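Local coordinates for protein 5'-methylthioadenosine nucleosidase / s-adenosylhomocysteine nucleosidase (Brucella melitensis bv. 1, PDB 4PR3) that is a nucleosidase of the phosphorylase superfamily and binds adenine in a pocket of its alpha/beta fold, at residues Met165-Thr170 against Leu187-Ser191; Arg137-Ile141 against Ala217-Val221; Leu126-Val132 against Tyr171-Arg175; Gln102-Val106 against Val132-Val138. One frame throughout, in Å; residues are numbered along the deposited sequence.

All four contacts lie in one phosphorylase-superfamily alpha/beta fold built round a mixed beta sheet. Along the chain, 102-106 of interaction 4 comes first, then the loop 126-132 of interaction 3, which runs through the shared Val132 into 132-138. Arg137 and Val138 carry the chain on into interaction 2. Further along come 165-170, 171-175 and 187-191, serving interactions 1 and 3, and finally 217-221 on helix 207-226, the partner of 137-141. Interaction 4 is the middle piece, its centre about 12 Å from those of interactions 2 and 3 and about 13 Å from interaction 1, whereas interactions 2 and 3 lie about 23 Å apart. Interaction 1 borders the adenine pocket; interaction 3 reaches the second subunit.

Interaction 1 of 4, residues Met165-Thr170 against Leu187-Ser191; sequences MVDMET and LRGIS. With ADE (adenine), chain C.
Arg188 and Met165, the latter built as selenomethionine, carry most of this buried contact between two strands of the mixed sheet in the phosphorylase-superfamily fold. The short strand axes run at 104° to each other, 8.9 Å apart at their closest, so side chains rather than paired backbones fill the gap. Met165 lays its selenium against the root of the arginine, with SE 3.7 Å from Arg188 CB. A bend at its last torsion, chi3 60°, turns the methyl toward Ile190, where CE touches CD1.

Further out, Arg188 bends at chi2 and brings its guanidinium beside the turn that follows strand 165-167. Asp167 OD2 sits over one face of that group, 3.5 Å from Arg188 NH2: a salt bridge of charge alone, since no N-H points at the oxygen. OD2 also takes Glu169 N in an Asx turn, Thr170 N in an Asx motif and a bond from Thr170 OG1, which hold the carboxylate just ahead of helix 170-180, while OD1 bonds to Thr148. Ser89 O and Ser86 OG hold the arginine from the neighbouring strand 83-91. On the pocket side of strand 165-167, Val166 CG2 and Asp167 CA approach adenine.

Glu169 OE2 bonds Gly59 N. Three waters ring the guanidinium in its plane; one accepts from Arg188 NH2 at 2.8 Å and donates to Glu169 OE1 at 2.7 Å.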
loop_
_atom_site.group_PDB
_atom_site.type_symbol
_atom_site.label_atom_id
_atom_site.label_comp_id
_atom_site.label_asym_id
_atom_site.label_seq_id
_atom_site.Cartn_x
_atom_site.Cartn_y
_atom_site.Cartn_z
HETATM N N MSE A 165 -17.359 0.413 9.868
HETATM C CA MSE A 165 -16.164 0.364 10.704
HETATM C C MSE A 165 -14.906 0.717 9.911
HETATM O O MSE A 165 -14.929 0.748 8.680
HETATM C CB MSE A 165 -16.023 -1.013 11.358
HETATM C CG MSE A 165 -16.377 -2.166 10.436
HETATM SE SE MSE A 165 -15.916 -3.927 11.146
HETATM C CE MSE A 165 -16.972 -3.930 12.749
ATOM N N VAL A 166 -13.816 0.992 10.623
ATOM C CA VAL A 166 -12.574 1.429 9.991
ATOM C C VAL A 166 -11.361 0.606 10.436
ATOM O O VAL A 166 -11.247 0.227 11.602
ATOM C CB VAL A 166 -12.295 2.933 10.268
ATOM C CG1 VAL A 166 -13.398 3.800 9.686
ATOM C CG2 VAL A 166 -12.150 3.191 11.758
ATOM N N ASP A 167 -10.462 0.326 9.496
ATOM C CA ASP A 167 -9.188 -0.303 9.828
ATOM C C ASP A 167 -8.061 0.268 8.971
ATOM O O ASP A 167 -8.286 1.127 8.119
ATOM C CB ASP A 167 -9.258 -1.823 9.667
ATOM C CG ASP A 167 -8.966 -2.277 8.247
ATOM O OD1 ASP A 167 -9.470 -1.634 7.296
ATOM O OD2 ASP A 167 -8.228 -3.277 8.084
HETATM N N MSE A 168 -6.838 -0.171 9.241
HETATM C CA MSE A 168 -5.678 0.282 8.479
HETATM C C MSE A 168 -5.066 -0.673 7.449
HETATM O O MSE A 168 -4.067 -0.338 6.817
HETATM C CB MSE A 168 -4.632 0.825 9.438
HETATM C CG MSE A 168 -5.221 1.909 10.309
HETATM SE SE MSE A 168 -4.065 2.412 11.755
HETATM C CE MSE A 168 -2.523 2.965 10.690
ATOM N N GLU A 169 -5.652 -1.855 7.289
ATOM C CA GLU A 169 -4.987 -2.957 6.584
ATOM C C GLU A 169 -5.774 -3.594 5.440
ATOM O O GLU A 169 -5.280 -3.694 4.321
ATOM C CB GLU A 169 -4.505 -4.038 7.558
ATOM C CG GLU A 169 -3.232 -3.672 8.305
ATOM C CD GLU A 169 -3.501 -2.827 9.535
ATOM O OE1 GLU A 169 -4.484 -3.120 10.256
ATOM O OE2 GLU A 169 -2.732 -1.871 9.777
ATOM N N THR A 170 -6.971 -4.073 5.758
ATOM C CA THR A 170 -7.713 -5.029 4.935
ATOM C C THR A 170 -7.750 -4.772 3.426
ATOM O O THR A 170 -7.507 -5.692 2.650
ATOM C CB THR A 170 -9.154 -5.168 5.454
ATOM O OG1 THR A 170 -9.122 -5.531 6.838
ATOM C CG2 THR A 170 -9.918 -6.227 4.672
ATOM N N LEU A 187 -12.150 -10.452 9.406
ATOM C CA LEU A 187 -12.809 -10.499 10.711
ATOM C C LEU A 187 -12.314 -9.336 11.565
ATOM O O LEU A 187 -11.110 -9.148 11.715
ATOM C CB LEU A 187 -12.522 -11.821 11.428
ATOM C CG LEU A 187 -13.114 -13.116 10.865
ATOM C CD1 LEU A 187 -12.630 -14.314 11.672
ATOM C CD2 LEU A 187 -14.637 -13.063 10.843
ATOM N N ARG A 188 -13.235 -8.564 12.130
ATOM C CA ARG A 188 -12.862 -7.387 12.912
ATOM C C ARG A 188 -13.653 -7.259 14.210
ATOM O O ARG A 188 -14.884 -7.243 14.195
ATOM C CB ARG A 188 -13.063 -6.120 12.079
ATOM C CG ARG A 188 -12.107 -5.985 10.917
ATOM C CD ARG A 188 -10.705 -5.704 11.409
ATOM N NE ARG A 188 -9.700 -6.101 10.433
ATOM C CZ ARG A 188 -8.398 -5.904 10.589
ATOM N NH1 ARG A 188 -7.947 -5.304 11.682
ATOM N NH2 ARG A 188 -7.548 -6.303 9.653
ATOM N N GLY A 189 -12.944 -7.183 15.335
ATOM C CA GLY A 189 -13.571 -6.823 16.596
ATOM C C GLY A 189 -13.508 -5.321 16.809
ATOM O O GLY A 189 -12.539 -4.681 16.410
ATOM N N ILE A 190 -14.509 -4.756 17.477
ATOM C CA ILE A 190 -14.550 -3.308 17.658
ATOM C C ILE A 190 -13.885 -2.915 18.969
ATOM O O ILE A 190 -14.399 -3.192 20.050
ATOM C CB ILE A 190 -15.991 -2.767 17.601
ATOM C CG1 ILE A 190 -16.506 -2.828 16.168
ATOM C CG2 ILE A 190 -16.044 -1.323 18.062
ATOM C CD1 ILE A 190 -15.668 -2.000 15.226
ATOM N N SER A 191 -12.724 -2.278 18.850
ATOM C CA SER A 191 -11.902 -1.931 20.003
ATOM C C SER A 191 -12.115 -0.510 20.527
ATOM O O SER A 191 -11.633 -0.175 21.610
ATOM C CB SER A 191 -10.422 -2.141 19.668
ATOM O OG SER A 191 -10.053 -1.405 18.514
HETATM N N9 ADE C . -8.118 -0.087 14.275
HETATM C C8 ADE C . -8.691 -0.062 15.516
HETATM N N7 ADE C . -9.258 1.082 15.813
HETATM C C5 ADE C . -9.042 1.863 14.689
HETATM C C6 ADE C . -9.397 3.188 14.372
HETATM N N6 ADE C . -10.073 3.990 15.200
HETATM N N1 ADE C . -9.025 3.663 13.165
HETATM C C2 ADE C . -8.346 2.862 12.336
HETATM N N3 ADE C . -7.955 1.603 12.524
HETATM C C4 ADE C . -8.338 1.159 13.733
HETATM O O HOH W 1 -4.831 -5.803 10.350
HETATM O O HOH W 2 -5.513 -3.638 13.081
HETATM O O HOH W 3 -10.401 -7.782 8.081
#

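Interaction 2 of 4, residues Arg137-Ile141 against Ala217-Val221; sequences RVAGI and AVARV
Val138 and Ile141, the two ends of a type II beta turn, pack against one side of a helix through Ala217, Arg220 and Val221. The apolar contacts come first. Val138 meets Val221 at about a right angle, methyl to methyl, CG2 to CG2 at 4.2 Å. Ile141 reaches the helix with its extended arm (chi2 173°), which carries CD1 to 3.9 Å from Ala217 CB and on to the neighbourhood of Val221 CG2.

Side chain also lies against backbone: Val138 CG1 rests 3.6 Å from Arg220 O, and Ile141 CD1 comes 3.8 Å from Ala217 O.

The long chain of Arg220 makes the third kind of contact. Its aliphatic part slides past Ile141 in the opposite direction, with CD 4.0 Å from Ile141 CG1, then bends at chi3 so that the guanidinium stands beside the turn. Gly140 O lies over one face of that flat group, and Ala139 O is at its edge, 3.6 Å from Arg220 NE. No hydrogen bond joins the two segments here. Gly140 has a positive phi of 94°, in keeping with a glycine at the third position of a type II turn.

This is structural packing: the turn leading into strand 142-148 leans on helix 207-226, whose Ala217 and Val221 also cover Leu187 of strand 184-192.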
loop_
_atom_site.group_PDB
_atom_site.type_symbol
_atom_site.label_atom_id
_atom_site.label_comp_id
_atom_site.label_asym_id
_atom_site.label_seq_id
_atom_site.Cartn_x
_atom_site.Cartn_y
_atom_site.Cartn_z
ATOM N N ARG A 137 -19.575 -15.468 3.163
ATOM C CA ARG A 137 -20.459 -15.204 4.290
ATOM C C ARG A 137 -20.527 -16.440 5.171
ATOM O O ARG A 137 -20.950 -17.502 4.724
ATOM C CB ARG A 137 -21.866 -14.844 3.807
ATOM C CG ARG A 137 -21.939 -13.586 2.949
ATOM C CD ARG A 137 -21.491 -12.356 3.720
ATOM N NE ARG A 137 -21.573 -11.156 2.897
ATOM C CZ ARG A 137 -20.582 -10.693 2.140
ATOM N NH1 ARG A 137 -19.414 -11.324 2.104
ATOM N NH2 ARG A 137 -20.756 -9.595 1.422
ATOM N N VAL A 138 -20.104 -16.303 6.423
ATOM C CA VAL A 138 -20.163 -17.404 7.371
ATOM C C VAL A 138 -21.314 -17.178 8.345
ATOM O O VAL A 138 -21.449 -16.096 8.917
ATOM C CB VAL A 138 -18.837 -17.547 8.148
ATOM C CG1 VAL A 138 -18.945 -18.633 9.210
ATOM C CG2 VAL A 138 -17.696 -17.843 7.187
ATOM N N ALA A 139 -22.147 -18.197 8.521
ATOM C CA ALA A 139 -23.306 -18.098 9.404
ATOM C C ALA A 139 -22.885 -17.945 10.859
ATOM O O ALA A 139 -21.892 -18.527 11.289
ATOM C CB ALA A 139 -24.196 -19.311 9.242
ATOM N N GLY A 140 -23.639 -17.150 11.611
ATOM C CA GLY A 140 -23.397 -16.995 13.033
ATOM C C GLY A 140 -22.508 -15.817 13.378
ATOM O O GLY A 140 -22.196 -15.582 14.545
ATOM N N ILE A 141 -22.092 -15.073 12.359
ATOM C CA ILE A 141 -21.274 -13.886 12.574
ATOM C C ILE A 141 -21.907 -12.677 11.896
ATOM O O ILE A 141 -22.341 -12.756 10.750
ATOM C CB ILE A 141 -19.839 -14.078 12.033
ATOM C CG1 ILE A 141 -19.227 -15.368 12.580
ATOM C CG2 ILE A 141 -18.966 -12.884 12.386
ATOM C CD1 ILE A 141 -17.888 -15.705 11.974
ATOM N N ALA A 217 -15.075 -16.538 16.422
ATOM C CA ALA A 217 -15.386 -16.344 15.011
ATOM C C ALA A 217 -14.517 -17.229 14.126
ATOM O O ALA A 217 -14.996 -17.795 13.146
ATOM C CB ALA A 217 -15.221 -14.884 14.627
ATOM N N VAL A 218 -13.239 -17.344 14.476
ATOM C CA VAL A 218 -12.302 -18.169 13.717
ATOM C C VAL A 218 -12.748 -19.625 13.719
ATOM O O VAL A 218 -12.708 -20.296 12.685
ATOM C CB VAL A 218 -10.858 -18.036 14.257
ATOM C CG1 VAL A 218 -9.965 -19.140 13.715
ATOM C CG2 VAL A 218 -10.290 -16.670 13.909
ATOM N N ALA A 219 -13.189 -20.101 14.880
ATOM C CA ALA A 219 -13.743 -21.444 15.008
ATOM C C ALA A 219 -14.907 -21.678 14.040
ATOM O O ALA A 219 -15.021 -22.749 13.442
ATOM C CB ALA A 219 -14.182 -21.699 16.436
ATOM N N ARG A 220 -15.763 -20.675 13.880
ATOM C CA ARG A 220 -16.908 -20.801 12.984
ATOM C C ARG A 220 -16.492 -20.772 11.516
ATOM O O ARG A 220 -17.137 -21.390 10.670
ATOM C CB ARG A 220 -17.944 -19.707 13.260
ATOM C CG ARG A 220 -18.294 -19.560 14.728
ATOM C CD ARG A 220 -19.446 -18.600 14.933
ATOM N NE ARG A 220 -20.721 -19.235 14.632
ATOM C CZ ARG A 220 -21.509 -19.793 15.544
ATOM N NH1 ARG A 220 -21.153 -19.785 16.823
ATOM N NH2 ARG A 220 -22.653 -20.353 15.178
ATOM N N VAL A 221 -15.415 -20.054 11.214
ATOM C CA VAL A 221 -14.926 -19.981 9.843
ATOM C C VAL A 221 -14.293 -21.303 9.418
ATOM O O VAL A 221 -14.586 -21.820 8.339
ATOM C CB VAL A 221 -13.912 -18.832 9.646
ATOM C CG1 VAL A 221 -13.349 -18.859 8.233
ATOM C CG2 VAL A 221 -14.568 -17.489 9.934
#

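Interaction 3 of 4, residues Leu126-Val132 against Tyr171-Arg175; sequences LDLPETV and YACLR
Leu126 and Leu128 close over Arg175, and Val132 presses on Leu174, where the loop 126-132 lies along helix 170-180. Leu126 comes at the arginine from the opposite direction and meets it with both methyls: CD1 is 3.4 Å from Arg175 NH2, and CD2 is 3.7 Å from Arg175 NE. Leu128 slides alongside, its CD2 over one face of the guanidinium and 3.9 Å from Arg175 CD. At the other end of the contact Val132 CG1 touches Leu174 CD2 at 3.7 Å, the two side chains slanting across each other. Between these two clusters stands Tyr171, with Val132 CG2 near the plane of the ring, at its edge and 4.5 Å from CE1; its hydroxyl comes near the CD2 methyls of both leucines.

What places these groups lies in the next shell. Arg175 curls through three similar torsions (chi1 to chi3 all close to -60°), which folds the guanidinium back toward the loop instead of letting it extend from the helix. There its NE makes a salt bridge with Glu62 of the second subunit, while NH1 has a weak bond to Gln178. The Tyr171 ring stacks with Tyr108, and Leu174 also packs on Val106 and Leu134. Val61 of the second subunit covers Tyr171 and Arg175 as well.

No hydrogen bond crosses between loop and helix, so the contact between them is essentially apolar packing. By lining the arginine with methyl groups, the leucines probably screen part of it from water, which could strengthen its pairing with Glu62 of the second subunit.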
loop_
_atom_site.group_PDB
_atom_site.type_symbol
_atom_site.label_atom_id
_atom_site.label_comp_id
_atom_site.label_asym_id
_atom_site.label_seq_id
_atom_site.Cartn_x
_atom_site.Cartn_y
_atom_site.Cartn_z
ATOM N N LEU A 126 -8.101 1.013 -12.996
ATOM C CA LEU A 126 -8.321 -0.241 -12.301
ATOM C C LEU A 126 -9.812 -0.500 -12.307
ATOM O O LEU A 126 -10.590 0.346 -11.857
ATOM C CB LEU A 126 -7.815 -0.141 -10.863
ATOM C CG LEU A 126 -8.001 -1.374 -9.978
ATOM C CD1 LEU A 126 -7.210 -2.551 -10.529
ATOM C CD2 LEU A 126 -7.596 -1.075 -8.543
ATOM N N ASP A 127 -10.229 -1.660 -12.799
ATOM C CA ASP A 127 -11.654 -1.892 -12.865
ATOM C C ASP A 127 -11.998 -2.554 -11.550
ATOM O O ASP A 127 -11.817 -3.757 -11.368
ATOM C CB ASP A 127 -11.965 -2.839 -14.029
ATOM C CG ASP A 127 -13.408 -2.752 -14.492
ATOM O OD1 ASP A 127 -13.947 -1.629 -14.576
ATOM O OD2 ASP A 127 -14.002 -3.814 -14.784
ATOM N N LEU A 128 -12.498 -1.733 -10.634
ATOM C CA LEU A 128 -13.025 -2.174 -9.357
ATOM C C LEU A 128 -14.038 -1.117 -8.941
ATOM O O LEU A 128 -13.843 0.064 -9.231
ATOM C CB LEU A 128 -11.892 -2.286 -8.340
ATOM C CG LEU A 128 -11.839 -3.539 -7.462
ATOM C CD1 LEU A 128 -11.945 -4.803 -8.300
ATOM C CD2 LEU A 128 -10.558 -3.549 -6.647
ATOM N N PRO A 129 -15.110 -1.513 -8.246
ATOM C CA PRO A 129 -16.006 -0.442 -7.797
ATOM C C PRO A 129 -15.427 0.231 -6.561
ATOM O O PRO A 129 -14.389 -0.205 -6.065
ATOM C CB PRO A 129 -17.293 -1.189 -7.452
ATOM C CG PRO A 129 -16.829 -2.562 -7.069
ATOM C CD PRO A 129 -15.628 -2.855 -7.926
ATOM N N GLU A 130 -16.085 1.268 -6.059
ATOM C CA GLU A 130 -15.575 1.969 -4.890
ATOM C C GLU A 130 -15.707 1.094 -3.655
ATOM O O GLU A 130 -14.900 1.173 -2.736
ATOM C CB GLU A 130 -16.321 3.280 -4.672
ATOM C CG GLU A 130 -15.790 4.076 -3.505
ATOM C CD GLU A 130 -16.883 4.547 -2.582
ATOM O OE1 GLU A 130 -17.549 5.550 -2.917
ATOM O OE2 GLU A 130 -17.077 3.913 -1.523
ATOM N N THR A 131 -16.738 0.262 -3.644
ATOM C CA THR A 131 -16.963 -0.666 -2.548
ATOM C C THR A 131 -16.823 -2.090 -3.075
ATOM O O THR A 131 -17.563 -2.510 -3.960
ATOM C CB THR A 131 -18.349 -0.449 -1.918
ATOM O OG1 THR A 131 -18.344 0.779 -1.177
ATOM C CG2 THR A 131 -18.701 -1.587 -0.985
ATOM N N VAL A 132 -15.856 -2.825 -2.541
ATOM C CA VAL A 132 -15.539 -4.143 -3.071
ATOM C C VAL A 132 -16.093 -5.251 -2.192
ATOM O O VAL A 132 -15.652 -5.432 -1.056
ATOM C CB VAL A 132 -14.025 -4.341 -3.226
ATOM C CG1 VAL A 132 -13.744 -5.609 -4.013
ATOM C CG2 VAL A 132 -13.402 -3.134 -3.910
ATOM N N TYR A 171 -8.037 -3.544 3.001
ATOM C CA TYR A 171 -8.084 -3.258 1.565
ATOM C C TYR A 171 -6.742 -3.538 0.887
ATOM O O TYR A 171 -6.694 -3.977 -0.260
ATOM C CB TYR A 171 -8.526 -1.818 1.284
ATOM C CG TYR A 171 -8.514 -1.467 -0.188
ATOM C CD1 TYR A 171 -9.635 -1.681 -0.983
ATOM C CD2 TYR A 171 -7.379 -0.930 -0.785
ATOM C CE1 TYR A 171 -9.622 -1.370 -2.329
ATOM C CE2 TYR A 171 -7.357 -0.620 -2.124
ATOM C CZ TYR A 171 -8.479 -0.841 -2.893
ATOM O OH TYR A 171 -8.451 -0.528 -4.231
ATOM N N ALA A 172 -5.654 -3.272 1.598
ATOM C CA ALA A 172 -4.328 -3.554 1.072
ATOM C C ALA A 172 -4.111 -5.062 0.948
ATOM O O ALA A 172 -3.442 -5.528 0.023
ATOM C CB ALA A 172 -3.266 -2.929 1.952
ATOM N N CYS A 173 -4.681 -5.819 1.882
ATOM C CA CYS A 173 -4.605 -7.274 1.834
ATOM C C CYS A 173 -5.359 -7.802 0.626
ATOM O O CYS A 173 -4.900 -8.720 -0.054
ATOM C CB CYS A 173 -5.191 -7.890 3.105
ATOM S SG CYS A 173 -4.276 -7.514 4.613
ATOM N N LEU A 174 -6.519 -7.205 0.365
ATOM C CA LEU A 174 -7.377 -7.617 -0.735
ATOM C C LEU A 174 -6.672 -7.507 -2.077
ATOM O O LEU A 174 -6.663 -8.458 -2.860
ATOM C CB LEU A 174 -8.655 -6.780 -0.756
ATOM C CG LEU A 174 -9.641 -7.172 -1.859
ATOM C CD1 LEU A 174 -10.054 -8.628 -1.699
ATOM C CD2 LEU A 174 -10.854 -6.264 -1.850
ATOM N N ARG A 175 -6.089 -6.342 -2.341
ATOM C CA ARG A 175 -5.413 -6.100 -3.611
ATOM C C ARG A 175 -4.231 -7.042 -3.788
ATOM O O ARG A 175 -3.926 -7.458 -4.901
ATOM C CB ARG A 175 -4.963 -4.644 -3.717
ATOM C CG ARG A 175 -6.107 -3.650 -3.697
ATOM C CD ARG A 175 -7.058 -3.856 -4.872
ATOM N NE ARG A 175 -6.388 -3.673 -6.156
ATOM C CZ ARG A 175 -6.234 -4.630 -7.065
ATOM N NH1 ARG A 175 -6.714 -5.847 -6.843
ATOM N NH2 ARG A 175 -5.602 -4.367 -8.201
#

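Interaction 4 of 4, residues Gln102-Val106 against Val132-Val138; sequences QVSSV and VELPFRV
Gln102 reaches across to the backbone of Val138 with its terminal amide. Starting at CB, which packs on Leu187, the chain runs straight beyond CG (chi2 -178°) and sets CD level with the Val138 peptide groups. OE1 takes the Val138 N-H in the carbonyl plane, on a lone pair, 2.9 Å away and nearly straight at 173°; a water joins the same oxygen to Phe136 O. At the tip, NE2 gives a hydrogen to Val138 O at 2.7 Å and also bonds Ile141 O. One amide thus does for Val138 what a neighbouring strand would do.

Farther along, true antiparallel pairing takes over. Val106 and Val132 exchange two backbone bonds of 3.0 Å each, and Ser105 faces Glu133 as the non-hydrogen-bonded pair. Between these regions the chain turns a corner at Ser104, whose O accepts from Leu134 N at 2.9 Å and more weakly from Arg137 NH2. Arg137 lays one guanidinium face over Ser104 CA, and Glu133 OE1 lies at its edge in a weak, long ion pair.

Before that corner strand 100-108 pairs with strand 184-192, after it with strand 132-133, and strand 142-148 pairs with it on both sides, Val106 packing there on Thr148.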
loop_
_atom_site.group_PDB
_atom_site.type_symbol
_atom_site.label_atom_id
_atom_site.label_comp_id
_atom_site.label_asym_id
_atom_site.label_seq_id
_atom_site.Cartn_x
_atom_site.Cartn_y
_atom_site.Cartn_z
ATOM N N GLN A 102 -17.698 -9.994 10.562
ATOM C CA GLN A 102 -17.031 -10.419 9.338
ATOM C C GLN A 102 -17.227 -9.342 8.283
ATOM O O GLN A 102 -18.270 -8.694 8.237
ATOM C CB GLN A 102 -17.560 -11.767 8.849
ATOM C CG GLN A 102 -19.016 -11.764 8.435
ATOM C CD GLN A 102 -19.500 -13.136 8.010
ATOM O OE1 GLN A 102 -18.829 -13.838 7.253
ATOM N NE2 GLN A 102 -20.667 -13.531 8.505
ATOM N N VAL A 103 -16.215 -9.138 7.449
ATOM C CA VAL A 103 -16.227 -8.029 6.506
ATOM C C VAL A 103 -16.982 -8.399 5.240
ATOM O O VAL A 103 -16.572 -9.292 4.496
ATOM C CB VAL A 103 -14.794 -7.621 6.118
ATOM C CG1 VAL A 103 -14.816 -6.365 5.264
ATOM C CG2 VAL A 103 -13.954 -7.413 7.364
ATOM N N SER A 104 -18.087 -7.698 5.005
ATOM C CA SER A 104 -18.920 -7.929 3.831
ATOM C C SER A 104 -18.351 -7.222 2.607
ATOM O O SER A 104 -18.420 -7.733 1.490
ATOM C CB SER A 104 -20.354 -7.466 4.098
ATOM O OG SER A 104 -20.403 -6.086 4.423
ATOM N N SER A 105 -17.803 -6.031 2.825
ATOM C CA SER A 105 -17.189 -5.262 1.753
ATOM C C SER A 105 -16.142 -4.315 2.312
ATOM O O SER A 105 -16.210 -3.925 3.477
ATOM C CB SER A 105 -18.246 -4.476 0.990
ATOM O OG SER A 105 -18.886 -3.554 1.845
ATOM N N VAL A 106 -15.174 -3.944 1.479
ATOM C CA VAL A 106 -14.105 -3.055 1.910
ATOM C C VAL A 106 -13.882 -1.926 0.905
ATOM O O VAL A 106 -14.082 -2.096 -0.298
ATOM C CB VAL A 106 -12.783 -3.831 2.169
ATOM C CG1 VAL A 106 -12.170 -4.301 0.871
ATOM C CG2 VAL A 106 -11.793 -2.975 2.950
ATOM N N VAL A 132 -15.856 -2.825 -2.541
ATOM C CA VAL A 132 -15.539 -4.143 -3.071
ATOM C C VAL A 132 -16.093 -5.251 -2.192
ATOM O O VAL A 132 -15.652 -5.432 -1.056
ATOM C CB VAL A 132 -14.025 -4.341 -3.226
ATOM C CG1 VAL A 132 -13.744 -5.609 -4.013
ATOM C CG2 VAL A 132 -13.402 -3.134 -3.910
ATOM N N GLU A 133 -17.061 -5.986 -2.731
ATOM C CA GLU A 133 -17.672 -7.107 -2.028
ATOM C C GLU A 133 -16.656 -8.210 -1.775
ATOM O O GLU A 133 -15.930 -8.610 -2.683
ATOM C CB GLU A 133 -18.834 -7.674 -2.846
ATOM C CG GLU A 133 -19.999 -6.723 -3.015
ATOM C CD GLU A 133 -20.697 -6.434 -1.704
ATOM O OE1 GLU A 133 -20.912 -7.388 -0.928
ATOM O OE2 GLU A 133 -21.022 -5.253 -1.448
ATOM N N LEU A 134 -16.599 -8.696 -0.541
ATOM C CA LEU A 134 -15.814 -9.886 -0.240
ATOM C C LEU A 134 -16.651 -11.123 -0.576
ATOM O O LEU A 134 -17.877 -11.103 -0.438
ATOM C CB LEU A 134 -15.356 -9.888 1.225
ATOM C CG LEU A 134 -14.338 -8.804 1.617
ATOM C CD1 LEU A 134 -13.496 -9.233 2.815
ATOM C CD2 LEU A 134 -13.437 -8.425 0.447
ATOM N N PRO A 135 -15.992 -12.200 -1.030
ATOM C CA PRO A 135 -16.700 -13.367 -1.579
ATOM C C PRO A 135 -17.494 -14.215 -0.580
ATOM O O PRO A 135 -18.382 -14.943 -1.015
ATOM C CB PRO A 135 -15.564 -14.207 -2.179
ATOM C CG PRO A 135 -14.363 -13.838 -1.376
ATOM C CD PRO A 135 -14.528 -12.370 -1.085
ATOM N N PHE A 136 -17.197 -14.135 0.713
ATOM C CA PHE A 136 -17.727 -15.127 1.650
ATOM C C PHE A 136 -18.658 -14.602 2.743
ATOM O O PHE A 136 -18.549 -13.461 3.185
ATOM C CB PHE A 136 -16.581 -15.908 2.291
ATOM C CG PHE A 136 -15.733 -16.648 1.301
ATOM C CD1 PHE A 136 -16.319 -17.349 0.259
ATOM C CD2 PHE A 136 -14.351 -16.629 1.398
ATOM C CE1 PHE A 136 -15.542 -18.030 -0.659
ATOM C CE2 PHE A 136 -13.572 -17.306 0.482
ATOM C CZ PHE A 136 -14.169 -18.009 -0.549
ATOM N N ARG A 137 -19.575 -15.468 3.163
ATOM C CA ARG A 137 -20.459 -15.204 4.290
ATOM C C ARG A 137 -20.527 -16.440 5.171
ATOM O O ARG A 137 -20.950 -17.502 4.724
ATOM C CB ARG A 137 -21.866 -14.844 3.807
ATOM C CG ARG A 137 -21.939 -13.586 2.949
ATOM C CD ARG A 137 -21.491 -12.356 3.720
ATOM N NE ARG A 137 -21.573 -11.156 2.897
ATOM C CZ ARG A 137 -20.582 -10.693 2.140
ATOM N NH1 ARG A 137 -19.414 -11.324 2.104
ATOM N NH2 ARG A 137 -20.756 -9.595 1.422
ATOM N N VAL A 138 -20.104 -16.303 6.423
ATOM C CA VAL A 138 -20.163 -17.404 7.371
ATOM C C VAL A 138 -21.314 -17.178 8.345
ATOM O O VAL A 138 -21.449 -16.096 8.917
ATOM C CB VAL A 138 -18.837 -17.547 8.148
ATOM C CG1 VAL A 138 -18.945 -18.633 9.210
ATOM C CG2 VAL A 138 -17.696 -17.843 7.187
HETATM O O HOH W 4 -16.856 -13.364 5.566
#